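Local coordinates for protein protease (Penicillium cyclopium, PDB 5Z6O) that hydrolyses peptide bonds as a subtilisin-family serine protease related to proteinase K, probably acting through the charge-relay triad of the family, at residues A[3-8]-A[88-93]. Residues are numbered along the deposited sequence; the frame is centred on the assembly and turned at random.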
loop_
_atom_site.group_PDB
_atom_site.type_symbol
_atom_site.label_atom_id
_atom_site.label_comp_id
_atom_site.label_asym_id
_atom_site.label_seq_id
_atom_site.Cartn_x
_atom_site.Cartn_y
_atom_site.Cartn_z
ATOM N N VAL A 3 10.767 18.076 5.018
ATOM C CA VAL A 3 9.481 18.751 4.927
ATOM C C VAL A 3 8.665 18.267 6.107
ATOM O O VAL A 3 8.763 17.091 6.504
ATOM C CB VAL A 3 8.761 18.442 3.599
ATOM C CG1 VAL A 3 7.431 19.200 3.480
ATOM C CG2 VAL A 3 9.664 18.772 2.448
ATOM N N VAL A 4 7.868 19.154 6.694
ATOM C CA VAL A 4 7.055 18.783 7.850
ATOM C C VAL A 4 5.598 19.065 7.528
ATOM O O VAL A 4 5.264 20.165 7.087
ATOM C CB VAL A 4 7.459 19.542 9.135
ATOM C CG1 VAL A 4 6.510 19.136 10.285
ATOM C CG2 VAL A 4 8.882 19.276 9.512
ATOM N N GLN A 5 4.739 18.067 7.701
ATOM C CA GLN A 5 3.300 18.240 7.586
ATOM C C GLN A 5 2.773 18.245 9.014
ATOM O O GLN A 5 2.655 17.193 9.640
ATOM C CB GLN A 5 2.649 17.116 6.785
ATOM C CG GLN A 5 1.125 17.279 6.756
ATOM C CD GLN A 5 0.420 16.189 5.945
ATOM O OE1 GLN A 5 1.027 15.168 5.654
ATOM N NE2 GLN A 5 -0.870 16.382 5.636
ATOM N N ARG A 6 2.454 19.420 9.543
ATOM C CA ARG A 6 2.055 19.474 10.945
ATOM C C ARG A 6 0.606 19.043 11.143
ATOM O O ARG A 6 -0.256 19.300 10.305
ATOM C CB ARG A 6 2.266 20.891 11.497
ATOM C CG ARG A 6 3.749 21.146 11.654
ATOM C CD ARG A 6 4.066 22.333 12.522
ATOM N NE ARG A 6 5.432 22.733 12.235
ATOM C CZ ARG A 6 6.509 22.320 12.893
ATOM N NH1 ARG A 6 6.418 21.474 13.909
ATOM N NH2 ARG A 6 7.694 22.774 12.526
ATOM N N ASN A 7 0.335 18.421 12.292
ATOM C CA ASN A 7 -1.024 17.978 12.638
ATOM C C ASN A 7 -1.622 17.150 11.503
ATOM O O ASN A 7 -2.698 17.434 10.971
ATOM C CB ASN A 7 -1.916 19.167 12.978
ATOM C CG ASN A 7 -1.326 19.997 14.100
ATOM O OD1 ASN A 7 -1.252 21.233 14.023
ATOM N ND2 ASN A 7 -0.833 19.306 15.132
ATOM N N SER A 8 -0.870 16.150 11.075
ATOM C CA SER A 8 -1.298 15.418 9.890
ATOM C C SER A 8 -2.682 14.819 10.120
ATOM O O SER A 8 -2.996 14.374 11.232
ATOM C CB SER A 8 -0.315 14.304 9.584
ATOM O OG SER A 8 -0.189 13.448 10.715
ATOM N N VAL A 88 1.613 9.141 1.903
ATOM C CA VAL A 88 3.010 8.937 2.287
ATOM C C VAL A 88 3.965 9.569 1.265
ATOM O O VAL A 88 4.866 10.330 1.632
ATOM C CB VAL A 88 3.295 7.423 2.449
ATOM C CG1 VAL A 88 4.806 7.187 2.794
ATOM C CG2 VAL A 88 2.452 6.843 3.598
ATOM N N ALA A 89 3.791 9.253 -0.013
ATOM C CA ALA A 89 4.723 9.652 -1.070
ATOM C C ALA A 89 4.010 10.715 -1.889
ATOM O O ALA A 89 3.352 10.416 -2.892
ATOM C CB ALA A 89 5.155 8.454 -1.943
ATOM N N LYS A 90 4.156 11.971 -1.455
ATOM C CA LYS A 90 3.282 13.042 -1.908
ATOM C C LYS A 90 3.594 13.540 -3.316
ATOM O O LYS A 90 2.838 14.369 -3.816
ATOM C CB LYS A 90 3.353 14.209 -0.923
ATOM C CG LYS A 90 2.836 13.805 0.474
ATOM C CD LYS A 90 2.733 14.984 1.406
ATOM C CE LYS A 90 2.457 14.475 2.801
ATOM N NZ LYS A 90 1.053 14.082 3.026
ATOM N N LYS A 91 4.661 13.071 -3.958
ATOM C CA LYS A 91 4.975 13.457 -5.349
ATOM C C LYS A 91 5.008 12.281 -6.303
ATOM O O LYS A 91 5.320 12.470 -7.485
ATOM C CB LYS A 91 6.328 14.201 -5.416
ATOM C CG LYS A 91 6.234 15.566 -4.747
ATOM C CD LYS A 91 7.550 16.314 -4.839
ATOM C CE LYS A 91 7.357 17.791 -4.524
ATOM N NZ LYS A 91 8.718 18.429 -4.476
ATOM N N ALA A 92 4.665 11.087 -5.836
ATOM C CA ALA A 92 4.651 9.910 -6.703
ATOM C C ALA A 92 3.542 10.044 -7.737
ATOM O O ALA A 92 2.585 10.811 -7.565
ATOM C CB ALA A 92 4.456 8.625 -5.868
ATOM N N SER A 93 3.691 9.301 -8.840
ATOM C CA SER A 93 2.623 9.138 -9.821
ATOM C C SER A 93 1.774 7.925 -9.461
ATOM O O SER A 93 2.284 6.927 -8.948
ATOM C CB SER A 93 3.185 8.940 -11.225
ATOM O OG SER A 93 4.030 10.012 -11.602
#
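The flat carboxamide of Q5 meets the ammonium end of K90 through its oxygen: NZ of K90 stands above the carbonyl plane, 39° out of it, and donates to OE1 of Q5 at 2.8 Å. At the other corner of the same amide, NE2 gives its hydrogen bond to the backbone carbonyl of K85, a pairing of acceptor and donor that is consistent with the modelled orientation of the amide. CG of Q5 lies anti to the backbone N (chi1 176°) and the chain runs on extended, which carries the amide across to the 88-93 loop even though the nearest CA atoms, those of Q5 and V88, are 10.7 Å apart. K90 reaches back from the type I turn A89 to A92, and a bend at chi4 (-78°) brings NZ to OE1. Y26, on the strand paired with 2-5, touches both side chains. A leucine in place of Q5 would probably leave the K90 ammonium short of one acceptor and the K85 carbonyl without its amide donor. The carbonyls of S84 and G87 also accept from NZ, so the ammonium has three neutral oxygen acceptors over which its charge is probably spread, tying the two-stranded antiparallel sheet of 2-5 and 26-29 to the loop leading into strand 93-98.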